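PDB 6SRN: TetR family transcriptional regulator, which probably binds DNA as a two-subunit, hormone-responsive regulator of transcription that helps control antibiotic production. Local coordinates for residues S39-S44 and A56-M61; D146-L151 and S176-F181; H186-D189 and Q193-D196. All coordinates share one frame; numbering follows the deposited sequence.

Contact 1: residues S39-S44 and A56-M61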
ATOM      1  N   SER A  39      -3.001   1.169 -21.319  1.00  8.61           N
ATOM      2  CA  SER A  39      -2.555   1.692 -20.016  1.00  8.94           C
ATOM      3  C   SER A  39      -3.336   2.919 -19.647  1.00  9.02           C
ATOM      4  O   SER A  39      -3.712   3.107 -18.498  1.00  9.34           O
ATOM      5  CB  SER A  39      -1.072   1.980 -20.043  1.00  9.10           C
ATOM      6  OG  SER A  39      -0.343   0.748 -20.108  1.00 10.36           O
ATOM      7  N   GLU A  40      -3.504   3.821 -20.604  1.00  8.89           N
ATOM      8  CA  GLU A  40      -4.259   5.029 -20.349  1.00 10.05           C
ATOM      9  C   GLU A  40      -5.648   4.665 -19.858  1.00  9.44           C
ATOM     10  O   GLU A  40      -6.132   5.260 -18.896  1.00 10.61           O
ATOM     11  CB  GLU A  40      -4.332   5.897 -21.618  1.00 11.49           C
ATOM     12  CG  GLU A  40      -2.986   6.528 -21.990  1.00 14.13           C
ATOM     13  CD  GLU A  40      -2.904   7.071 -23.415  1.00 17.67           C
ATOM     14  OE1 GLU A  40      -3.937   7.095 -24.103  1.00 19.57           O
ATOM     15  OE2 GLU A  40      -1.796   7.499 -23.841  1.00 20.56           O
ATOM     16  N   ILE A  41      -6.299   3.725 -20.519  1.00  9.82           N
ATOM     17  CA  ILE A  41      -7.674   3.353 -20.154  1.00  9.94           C
ATOM     18  C   ILE A  41      -7.757   2.604 -18.811  1.00 10.01           C
ATOM     19  O   ILE A  41      -8.634   2.863 -17.987  1.00  9.43           O
ATOM     20  CB  ILE A  41      -8.347   2.600 -21.330  1.00 10.78           C
ATOM     21  CG1 ILE A  41      -8.540   3.601 -22.459  1.00 11.95           C
ATOM     22  CG2 ILE A  41      -9.669   1.957 -20.900  1.00 11.23           C
ATOM     23  CD1 ILE A  41      -8.875   3.007 -23.772  1.00 13.04           C
ATOM     24  N   PHE A  42      -6.842   1.680 -18.604  1.00  9.19           N
ATOM     25  CA  PHE A  42      -6.833   0.972 -17.324  1.00  8.91           C
ATOM     26  C   PHE A  42      -6.545   1.939 -16.179  1.00  8.73           C
ATOM     27  O   PHE A  42      -7.111   1.812 -15.098  1.00  9.48           O
ATOM     28  CB  PHE A  42      -5.786  -0.131 -17.277  1.00  9.01           C
ATOM     29  CG  PHE A  42      -6.111  -1.387 -18.065  1.00  8.66           C
ATOM     30  CD1 PHE A  42      -7.329  -2.029 -17.974  1.00  8.64           C
ATOM     31  CD2 PHE A  42      -5.099  -1.983 -18.820  1.00  8.77           C
ATOM     32  CE1 PHE A  42      -7.541  -3.221 -18.669  1.00  8.63           C
ATOM     33  CE2 PHE A  42      -5.286  -3.182 -19.499  1.00  8.87           C
ATOM     34  CZ  PHE A  42      -6.517  -3.764 -19.435  1.00  8.93           C
ATOM     35  N   ALA A  43      -5.611   2.861 -16.386  1.00  8.52           N
ATOM     36  CA  ALA A  43      -5.279   3.819 -15.305  1.00  8.50           C
ATOM     37  C   ALA A  43      -6.465   4.701 -14.915  1.00  8.85           C
ATOM     38  O   ALA A  43      -6.678   4.990 -13.735  1.00  8.82           O
ATOM     39  CB  ALA A  43      -4.077   4.655 -15.703  1.00  8.67           C
ATOM     40  N   SER A  44      -7.268   5.056 -15.905  1.00 10.28           N
ATOM     41  CA  SER A  44      -8.345   5.974 -15.667  1.00 11.79           C
ATOM     42  C   SER A  44      -9.617   5.270 -15.230  1.00 11.51           C
ATOM     43  O   SER A  44     -10.348   5.837 -14.413  1.00 11.83           O
ATOM     44  CB  SER A  44      -8.536   6.900 -16.875  1.00 14.34           C
ATOM     45  OG  SER A  44      -8.913   6.230 -18.007  1.00 18.98           O
ATOM     46  N   ALA A  56      -9.157  -0.510 -28.680  1.00 12.48           N
ATOM     47  CA  ALA A  56      -9.109  -0.512 -30.157  1.00 12.95           C
ATOM     48  C   ALA A  56      -9.484   0.850 -30.742  1.00 14.09           C
ATOM     49  O   ALA A  56      -8.775   1.382 -31.606  1.00 13.87           O
ATOM     50  CB  ALA A  56      -9.986  -1.620 -30.687  1.00 13.67           C
ATOM     51  N   GLU A  57     -10.548   1.448 -30.219  1.00 15.14           N
ATOM     52  CA  GLU A  57     -10.974   2.780 -30.702  1.00 18.09           C
ATOM     53  C   GLU A  57      -9.890   3.833 -30.440  1.00 17.81           C
ATOM     54  O   GLU A  57      -9.613   4.675 -31.307  1.00 17.07           O
ATOM     55  CB  GLU A  57     -12.255   3.204 -30.013  1.00 20.61           C
ATOM     56  CG  GLU A  57     -12.856   4.502 -30.543  1.00 25.96           C
ATOM     57  CD  GLU A  57     -13.677   5.231 -29.495  1.00 31.10           C
ATOM     58  OE1 GLU A  57     -14.036   4.604 -28.465  1.00 37.33           O
ATOM     59  OE2 GLU A  57     -13.951   6.439 -29.698  1.00 34.94           O
ATOM     60  N   ARG A  58      -9.319   3.800 -29.236  1.00 17.91           N
ATOM     61  CA  ARG A  58      -8.320   4.782 -28.793  1.00 19.17           C
ATOM     62  C   ARG A  58      -7.108   4.691 -29.698  1.00 19.90           C
ATOM     63  O   ARG A  58      -6.588   5.700 -30.185  1.00 18.83           O
ATOM     64  CB  ARG A  58      -7.904   4.517 -27.333  1.00 20.43           C
ATOM     65  CG  ARG A  58      -6.700   5.336 -26.831  1.00 23.54           C
ATOM     66  CD  ARG A  58      -7.030   6.778 -26.560  1.00 26.08           C
ATOM     67  NE  ARG A  58      -8.134   6.936 -25.608  1.00 27.85           N
ATOM     68  CZ  ARG A  58      -8.022   7.053 -24.285  1.00 27.96           C
ATOM     69  NH1 ARG A  58      -6.843   6.999 -23.668  1.00 29.08           N
ATOM     70  NH2 ARG A  58      -9.124   7.197 -23.563  1.00 29.05           N
ATOM     71  N   VAL A  59      -6.695   3.460 -29.981  1.00 21.24           N
ATOM     72  CA  VAL A  59      -5.442   3.263 -30.673  1.00 23.35           C
ATOM     73  C   VAL A  59      -5.570   3.302 -32.189  1.00 22.31           C
ATOM     74  O   VAL A  59      -4.554   3.521 -32.858  1.00 25.66           O
ATOM     75  CB  VAL A  59      -4.724   2.001 -30.197  1.00 21.88           C
ATOM     76  CG1 VAL A  59      -5.321   0.759 -30.838  1.00 20.03           C
ATOM     77  CG2 VAL A  59      -3.223   2.114 -30.436  1.00 22.32           C
ATOM     78  N   GLY A  60      -6.784   3.128 -32.733  1.00 22.26           N
ATOM     79  CA  GLY A  60      -7.044   3.309 -34.144  1.00 22.47           C
ATOM     80  C   GLY A  60      -7.433   2.065 -34.927  1.00 21.99           C
ATOM     81  O   GLY A  60      -7.650   2.108 -36.147  1.00 24.17           O
ATOM     82  N   MET A  61      -7.606   0.951 -34.245  1.00 18.46           N
ATOM     83  CA  MET A  61      -7.680  -0.301 -34.988  1.00 18.24           C
ATOM     84  C   MET A  61      -8.944  -1.084 -34.623  1.00 16.90           C
ATOM     85  O   MET A  61      -9.690  -0.688 -33.737  1.00 17.22           O
ATOM     86  CB  MET A  61      -6.335  -1.030 -34.848  1.00 19.97           C
ATOM     87  CG  MET A  61      -5.967  -1.473 -33.465  1.00 20.93           C
ATOM     88  SD  MET A  61      -4.193  -1.739 -33.250  1.00 20.62           S
ATOM     89  CE  MET A  61      -4.023  -3.230 -34.260  1.00 20.18           C
TER
HETATM   90  O   HOH W   1      -8.720   7.164 -20.660  1.00 41.01           O
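In the helix-turn-helix domain of a TetR-type regulator, R58 on helix 52-59 reaches across to E40 and I41 on helix 31-49. Helix 52-59 is the first helix of the predicted DNA-binding motif, and helix 31-49 packs beside it within the small helical N-terminal domain. At the closest point of the two backbones, the CA atoms of I41 and R58 are still 8.8 Å apart, so long side chains must bridge the gap. R58 manages this by leaving its helix with CG anti to the backbone N (chi1 171°) and then bending at chi2 and chi3, which brings the guanidinium to the side chains of E40 and I41.

That flat group is used in two ways. Along its edge, NH1 donates to E40 OE1 at 2.9 Å, forming a salt bridge; the carboxylate oxygen lies almost in the guanidinium plane and accepts on its anti lone pair. The N-H...O angle of 142° shows a bent bond, and the two planar groups are turned 31° from each other. Over one face, I41 CG1 lies 3.6 Å above the guanidinium plane, displaced toward the rim, and I41 CD1 touches R58 CB at 4.0 Å. The same arginine thus offers N-H donors at its edge and a face to an aliphatic chain. R58 also touches A37 and R45 of helix 31-49, and I41 packs on A50 in the loop that follows.

Helix 52-59 stops at G60, whose positive phi turns the chain toward the next helix of the motif. A56 O accepts from both G60 N and M61 N, on opposite faces of its plane. Also at the guanidinium edge, water 1 accepts from R58 NH2 at 2.9 Å and is hydrogen-bonded to S44 OG.

Contact 2: residues D146-L151 and S176-F181. With LUB (4-(Hydroxymethyl)-2-propylfuran-3-carboxylic acid), chain B.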
ATOM      1  N   ASP A 146       9.552  -8.643  -7.821  1.00  9.57           N
ATOM      2  CA  ASP A 146      10.514  -8.247  -8.853  1.00  9.81           C
ATOM      3  C   ASP A 146      11.401  -7.097  -8.373  1.00  8.93           C
ATOM      4  O   ASP A 146      12.607  -7.150  -8.514  1.00  9.52           O
ATOM      5  CB  ASP A 146       9.786  -7.863 -10.147  1.00  9.85           C
ATOM      6  CG  ASP A 146       9.120  -9.043 -10.822  1.00 10.74           C
ATOM      7  OD1 ASP A 146       9.822 -10.088 -10.945  1.00 13.70           O
ATOM      8  OD2 ASP A 146       7.913  -8.958 -11.183  1.00 11.95           O
ATOM      9  N   TRP A 147      10.792  -6.085  -7.765  1.00  8.65           N
ATOM     10  CA  TRP A 147      11.558  -4.953  -7.277  1.00  8.68           C
ATOM     11  C   TRP A 147      12.412  -5.373  -6.087  1.00  8.71           C
ATOM     12  O   TRP A 147      13.515  -4.925  -5.957  1.00  8.60           O
ATOM     13  CB  TRP A 147      10.634  -3.798  -6.877  1.00  8.97           C
ATOM     14  CG  TRP A 147      10.376  -2.796  -7.985  1.00  8.77           C
ATOM     15  CD1 TRP A 147       9.290  -2.751  -8.856  1.00  9.19           C
ATOM     16  CD2 TRP A 147      11.194  -1.687  -8.318  1.00  8.66           C
ATOM     17  NE1 TRP A 147       9.416  -1.654  -9.703  1.00  9.93           N
ATOM     18  CE2 TRP A 147      10.598  -1.020  -9.426  1.00  9.66           C
ATOM     19  CE3 TRP A 147      12.402  -1.194  -7.806  1.00  9.01           C
ATOM     20  CZ2 TRP A 147      11.150   0.160  -9.937  1.00  9.07           C
ATOM     21  CZ3 TRP A 147      12.938  -0.060  -8.346  1.00  9.00           C
ATOM     22  CH2 TRP A 147      12.330   0.580  -9.405  1.00  9.34           C
ATOM     23  N   THR A 148      11.902  -6.259  -5.240  1.00  8.70           N
ATOM     24  CA  THR A 148      12.690  -6.736  -4.123  1.00  8.88           C
ATOM     25  C   THR A 148      13.961  -7.431  -4.603  1.00  9.52           C
ATOM     26  O   THR A 148      15.045  -7.093  -4.111  1.00  9.86           O
ATOM     27  CB  THR A 148      11.844  -7.590  -3.170  1.00  8.97           C
ATOM     28  OG1 THR A 148      10.705  -6.833  -2.736  1.00  8.86           O
ATOM     29  CG2 THR A 148      12.668  -8.001  -1.934  1.00  9.47           C
ATOM     30  N   HIS A 149      13.808  -8.329  -5.565  1.00 10.49           N
ATOM     31  CA  HIS A 149      14.952  -9.041  -6.148  1.00 12.97           C
ATOM     32  C   HIS A 149      15.903  -8.098  -6.856  1.00 11.96           C
ATOM     33  O   HIS A 149      17.148  -8.227  -6.754  1.00 12.19           O
ATOM     34  CB  HIS A 149      14.464 -10.142  -7.088  1.00 15.91           C
ATOM     35  CG  HIS A 149      14.134 -11.407  -6.370  1.00 20.90           C
ATOM     36  ND1 HIS A 149      12.999 -12.149  -6.617  1.00 25.17           N
ATOM     37  CD2 HIS A 149      14.814 -12.068  -5.398  1.00 23.47           C
ATOM     38  CE1 HIS A 149      13.007 -13.222  -5.839  1.00 24.30           C
ATOM     39  NE2 HIS A 149      14.082 -13.183  -5.075  1.00 24.32           N
ATOM     40  N   LEU A 150      15.339  -7.126  -7.560  1.00 11.57           N
ATOM     41  CA  LEU A 150      16.145  -6.154  -8.261  1.00 12.41           C
ATOM     42  C   LEU A 150      17.049  -5.359  -7.331  1.00 12.31           C
ATOM     43  O   LEU A 150      18.250  -5.250  -7.561  1.00 13.86           O
ATOM     44  CB  LEU A 150      15.248  -5.247  -9.126  1.00 12.98           C
ATOM     45  CG  LEU A 150      15.953  -4.248 -10.036  1.00 14.23           C
ATOM     46  CD1 LEU A 150      16.845  -4.931 -11.056  1.00 14.16           C
ATOM     47  CD2 LEU A 150      14.912  -3.398 -10.734  1.00 15.01           C
ATOM     48  N   LEU A 151      16.515  -4.855  -6.235  1.00 11.19           N
ATOM     49  CA  LEU A 151      17.268  -3.974  -5.318  1.00 11.82           C
ATOM     50  C   LEU A 151      18.211  -4.733  -4.380  1.00 12.33           C
ATOM     51  O   LEU A 151      19.192  -4.217  -3.874  1.00 12.20           O
ATOM     52  CB  LEU A 151      16.305  -3.142  -4.461  1.00 12.64           C
ATOM     53  CG  LEU A 151      15.420  -2.144  -5.230  1.00 13.54           C
ATOM     54  CD1 LEU A 151      14.632  -1.293  -4.252  1.00 15.29           C
ATOM     55  CD2 LEU A 151      16.236  -1.277  -6.168  1.00 13.77           C
ATOM     56  N   SER A 176      12.005  -3.855   2.970  1.00  6.69           N
ATOM     57  CA  SER A 176      11.531  -2.650   3.685  1.00  7.00           C
ATOM     58  C   SER A 176      11.374  -1.485   2.708  1.00  6.30           C
ATOM     59  O   SER A 176      10.422  -0.700   2.766  1.00  6.79           O
ATOM     60  CB  SER A 176      12.447  -2.276   4.826  1.00  7.36           C
ATOM     61  OG  SER A 176      12.473  -3.310   5.842  1.00  8.73           O
ATOM     62  N   LEU A 177      12.371  -1.315   1.868  1.00  6.22           N
ATOM     63  CA  LEU A 177      12.340  -0.231   0.878  1.00  5.93           C
ATOM     64  C   LEU A 177      11.170  -0.373  -0.098  1.00  5.74           C
ATOM     65  O   LEU A 177      10.417   0.566  -0.408  1.00  5.82           O
ATOM     66  CB  LEU A 177      13.629  -0.152   0.094  1.00  6.22           C
ATOM     67  CG  LEU A 177      14.766   0.572   0.813  1.00  6.10           C
ATOM     68  CD1 LEU A 177      16.074   0.230   0.082  1.00  6.43           C
ATOM     69  CD2 LEU A 177      14.554   2.068   0.951  1.00  5.88           C
ATOM     70  N   VAL A 178      10.975  -1.580  -0.588  1.00  5.50           N
ATOM     71  CA  VAL A 178       9.887  -1.806  -1.568  1.00  5.83           C
ATOM     72  C   VAL A 178       8.536  -1.590  -0.893  1.00  5.91           C
ATOM     73  O   VAL A 178       7.666  -0.924  -1.431  1.00  6.24           O
ATOM     74  CB  VAL A 178       9.999  -3.182  -2.246  1.00  5.84           C
ATOM     75  CG1 VAL A 178       8.714  -3.574  -3.016  1.00  6.07           C
ATOM     76  CG2 VAL A 178      11.230  -3.230  -3.140  1.00  6.25           C
ATOM     77  N   ALA A 179       8.348  -2.165   0.291  1.00  5.69           N
ATOM     78  CA  ALA A 179       7.052  -2.001   0.977  1.00  6.24           C
ATOM     79  C   ALA A 179       6.805  -0.540   1.340  1.00  6.29           C
ATOM     80  O   ALA A 179       5.691  -0.023   1.148  1.00  7.08           O
ATOM     81  CB  ALA A 179       7.008  -2.832   2.232  1.00  6.57           C
ATOM     82  N   ALA A 180       7.821   0.139   1.859  1.00  6.13           N
ATOM     83  CA  ALA A 180       7.646   1.557   2.235  1.00  6.18           C
ATOM     84  C   ALA A 180       7.347   2.444   1.018  1.00  5.66           C
ATOM     85  O   ALA A 180       6.483   3.330   1.063  1.00  5.87           O
ATOM     86  CB  ALA A 180       8.838   2.037   2.937  1.00  6.84           C
ATOM     87  N   PHE A 181       8.120   2.248  -0.047  1.00  5.61           N
ATOM     88  CA  PHE A 181       7.914   2.994  -1.277  1.00  5.77           C
ATOM     89  C   PHE A 181       6.509   2.698  -1.850  1.00  5.60           C
ATOM     90  O   PHE A 181       5.760   3.589  -2.208  1.00  5.51           O
ATOM     91  CB  PHE A 181       9.004   2.666  -2.310  1.00  6.04           C
ATOM     92  CG  PHE A 181       8.894   3.486  -3.559  1.00  6.29           C
ATOM     93  CD1 PHE A 181       7.946   3.160  -4.512  1.00  6.12           C
ATOM     94  CD2 PHE A 181       9.614   4.646  -3.708  1.00  6.21           C
ATOM     95  CE1 PHE A 181       7.769   3.925  -5.634  1.00  6.41           C
ATOM     96  CE2 PHE A 181       9.436   5.435  -4.827  1.00  6.29           C
ATOM     97  CZ  PHE A 181       8.532   5.057  -5.810  1.00  6.36           C
TER
HETATM   98  C2  LUB B 301       5.622  -0.976  -6.295  1.00 12.61           C
HETATM   99  C4  LUB B 301       3.647  -1.634  -7.120  1.00 12.42           C
HETATM  100  C5  LUB B 301       3.564  -0.323  -6.872  1.00 12.05           C
HETATM  101  C6  LUB B 301       6.898  -0.872  -5.566  1.00 12.74           C
HETATM  102  O11 LUB B 301       6.650  -3.670  -6.612  1.00 13.84           O
HETATM  103  C9  LUB B 301       5.426  -3.464  -6.818  1.00 12.38           C
HETATM  104  O10 LUB B 301       4.616  -4.424  -7.087  1.00 14.02           O
HETATM  105  C3  LUB B 301       4.870  -2.130  -6.713  1.00 13.01           C
HETATM  106  C12 LUB B 301       2.533  -2.346  -7.872  1.00 13.42           C
HETATM  107  O13 LUB B 301       2.140  -3.520  -7.123  1.00 15.11           O
HETATM  108  O1  LUB B 301       4.738   0.106  -6.230  1.00 11.63           O
HETATM  109  C7  LUB B 301       7.893  -0.143  -6.479  1.00 13.67           C
HETATM  110  C8  LUB B 301       9.264  -0.031  -5.860  1.00 14.37           C
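V178 points its branched side chain at the W147-L151 face of the facing helix, and its CG2 methyl does most of the touching. With CG1 anti to the backbone N (chi1 167°), CG2 is turned into the groove formed by W147 CB at 3.8 Å, T148 OG1 at 3.7 Å and L151 CD1 at 4.1 Å. The side chains of T148 and L151 each slant across the valine. The T148 hydroxyl only packs on V178; its hydrogen bond is with Y144 O, just before helix 145-161.

This is a helix-helix contact of the ligand-binding domain, between helices 145-161 and 170-192. Their local axes approach to 9.3 Å, with directions 137° apart, and W147 and F181, one from each helix, belong to the pocket that holds the furan carboxylic acid LUB. The CB of W147 faces the other helix, while its indole lies against the ligand: the propyl end carbon C8 sits 3.5 Å above one face of the ring, offset toward the rim. On helix 170-192, F181 CD1 approaches the same C8 at 3.7 Å, while its ring meets W201 edge-to-face. The ligand's polar groups bond to Y85 OH and Y144 N, and A180 packs on A180 of the second subunit.

Contact 3: residues H186-D189 and Q193-D196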
ATOM      1  N   HIS A 186       1.147   4.683  -2.956  1.00  5.40           N
ATOM      2  CA  HIS A 186      -0.262   4.339  -2.873  1.00  5.51           C
ATOM      3  C   HIS A 186      -1.043   5.392  -2.125  1.00  5.35           C
ATOM      4  O   HIS A 186      -2.118   5.793  -2.556  1.00  5.25           O
ATOM      5  CB  HIS A 186      -0.421   2.972  -2.238  1.00  5.89           C
ATOM      6  CG  HIS A 186      -1.767   2.417  -2.408  1.00  6.79           C
ATOM      7  ND1 HIS A 186      -2.182   1.829  -3.583  1.00  7.38           N
ATOM      8  CD2 HIS A 186      -2.813   2.342  -1.555  1.00  7.37           C
ATOM      9  CE1 HIS A 186      -3.438   1.443  -3.445  1.00  7.99           C
ATOM     10  NE2 HIS A 186      -3.820   1.702  -2.211  1.00  7.99           N
ATOM     11  N   VAL A 187      -0.492   5.838  -0.988  1.00  5.16           N
ATOM     12  CA  VAL A 187      -1.152   6.896  -0.273  1.00  4.97           C
ATOM     13  C   VAL A 187      -1.264   8.150  -1.141  1.00  5.02           C
ATOM     14  O   VAL A 187      -2.302   8.804  -1.159  1.00  4.95           O
ATOM     15  CB  VAL A 187      -0.416   7.231   1.064  1.00  5.21           C
ATOM     16  CG1 VAL A 187      -0.913   8.542   1.687  1.00  5.35           C
ATOM     17  CG2 VAL A 187      -0.462   6.070   2.059  1.00  5.40           C
ATOM     18  N   SER A 188      -0.177   8.493  -1.809  1.00  4.88           N
ATOM     19  CA  SER A 188      -0.159   9.641  -2.689  1.00  5.18           C
ATOM     20  C   SER A 188      -1.190   9.516  -3.808  1.00  5.46           C
ATOM     21  O   SER A 188      -1.890  10.480  -4.123  1.00  5.19           O
ATOM     22  CB  SER A 188       1.249   9.840  -3.251  1.00  5.17           C
ATOM     23  OG  SER A 188       1.340  11.001  -4.072  1.00  5.76           O
ATOM     24  N   ASP A 189      -1.343   8.333  -4.385  1.00  6.06           N
ATOM     25  CA  ASP A 189      -2.337   8.111  -5.398  1.00  6.81           C
ATOM     26  C   ASP A 189      -3.735   8.278  -4.806  1.00  6.32           C
ATOM     27  O   ASP A 189      -4.574   8.980  -5.360  1.00  6.55           O
ATOM     28  CB  ASP A 189      -2.186   6.682  -5.968  1.00  7.64           C
ATOM     29  CG  ASP A 189      -3.468   6.136  -6.630  1.00  9.82           C
ATOM     30  OD1 ASP A 189      -4.409   5.571  -5.983  1.00 12.21           O
ATOM     31  OD2 ASP A 189      -3.513   6.273  -7.804  1.00 12.08           O
ATOM     32  N   GLN A 193      -3.813  11.772  -6.103  1.00  7.03           N
ATOM     33  CA  GLN A 193      -3.568  11.399  -7.485  1.00  7.40           C
ATOM     34  C   GLN A 193      -2.067  11.536  -7.878  1.00  6.88           C
ATOM     35  O   GLN A 193      -1.717  11.942  -8.991  1.00  7.45           O
ATOM     36  CB  GLN A 193      -4.453  12.207  -8.461  1.00  9.03           C
ATOM     37  CG  GLN A 193      -5.947  11.970  -8.280  1.00 10.61           C
ATOM     38  CD  GLN A 193      -6.511  12.473  -6.951  1.00 13.23           C
ATOM     39  OE1 GLN A 193      -6.971  11.675  -6.127  1.00 16.48           O
ATOM     40  NE2 GLN A 193      -6.486  13.810  -6.733  1.00 15.18           N
ATOM     41  N   ARG A 194      -1.218  11.249  -6.891  1.00  6.14           N
ATOM     42  CA  ARG A 194       0.227  11.291  -6.979  1.00  6.07           C
ATOM     43  C   ARG A 194       0.833  12.669  -7.233  1.00  6.15           C
ATOM     44  O   ARG A 194       2.031  12.794  -7.462  1.00  6.37           O
ATOM     45  CB  ARG A 194       0.762  10.256  -7.985  1.00  6.21           C
ATOM     46  CG  ARG A 194       0.485   8.803  -7.639  1.00  6.48           C
ATOM     47  CD  ARG A 194       1.288   7.853  -8.472  1.00  6.57           C
ATOM     48  NE  ARG A 194       0.962   6.456  -8.135  1.00  6.47           N
ATOM     49  CZ  ARG A 194       0.028   5.729  -8.762  1.00  6.06           C
ATOM     50  NH1 ARG A 194      -0.691   6.235  -9.729  1.00  5.98           N
ATOM     51  NH2 ARG A 194      -0.206   4.474  -8.389  1.00  5.82           N
ATOM     52  N   ALA A 195       0.057  13.721  -7.044  1.00  6.31           N
ATOM     53  CA  ALA A 195       0.543  15.073  -7.349  1.00  6.76           C
ATOM     54  C   ALA A 195       1.733  15.462  -6.425  1.00  6.76           C
ATOM     55  O   ALA A 195       2.637  16.175  -6.830  1.00  7.23           O
ATOM     56  CB  ALA A 195      -0.574  16.072  -7.189  1.00  7.17           C
ATOM     57  N   ASP A 196       1.693  14.981  -5.192  1.00  6.07           N
ATOM     58  CA  ASP A 196       2.663  15.312  -4.158  1.00  5.51           C
ATOM     59  C   ASP A 196       3.682  14.176  -3.955  1.00  5.45           C
ATOM     60  O   ASP A 196       4.428  14.172  -2.981  1.00  5.48           O
ATOM     61  CB  ASP A 196       1.986  15.577  -2.796  1.00  5.60           C
ATOM     62  CG  ASP A 196       1.328  14.333  -2.175  1.00  5.83           C
ATOM     63  OD1 ASP A 196       0.942  13.415  -2.945  1.00  7.05           O
ATOM     64  OD2 ASP A 196       1.084  14.323  -0.928  1.00  5.64           O
TER
HETATM   65  O   HOH W   2      -7.250   8.997  -6.251  1.00 14.68           O
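S188 and D189, near the end of helix 170-192, meet the loop that follows it largely through polar groups. Q193, the first residue past the helix, has positive phi, and R194 does too, so the chain folds back over the last turns. R194 N donates to S188 O at 3.0 Å with an angle of 165°, and Q193 N donates to D189 O over a more bent 138°; both donors stand above the carbonyl planes. Water 2 is within hydrogen-bonding distance of D189 O (2.8 Å) and Q193 OE1, though it has more acceptors nearby than protons to give.

The S188 hydroxyl, with OG anti to the backbone N (chi1 -177°), donates to D196 OD1 at 2.7 Å on the syn side, tilted out of the carboxylate plane; D196 OD2 pairs with R200 NH1. R194 lays one guanidinium face over D189 CB, 3.6 Å below its centre. D189 OD2 is 3.4 Å from R194 NH1 but well off the plane, so the attraction is of charges alone. R194 NH2 instead bonds to Q185 OE1, whose residue lines the ligand pocket. The directed bonds probably set the turn, while the D189-R194 pairing probably adds only undirected electrostatic attraction.

Contact 2 is the buried, apolar member of the set, with the ligand's propyl tail beside it, whereas contacts 1 and 3 are only partly buried and lean on charge, hydrogen bonds and water. Contacts 2 and 3 share helix 170-192: one uses its middle, the other its C-terminal end, and residues of both touch the second subunit. Contact 1 belongs to the DNA-binding domain, its centre about 29 Å from that of contact 2 and across the centre of the chain, while its nearest atoms come within about 7 Å of contact 3. Both peripheral contacts carry an arginine-carboxylate pair, a directed bond in contact 1 and a charge pairing in contact 3.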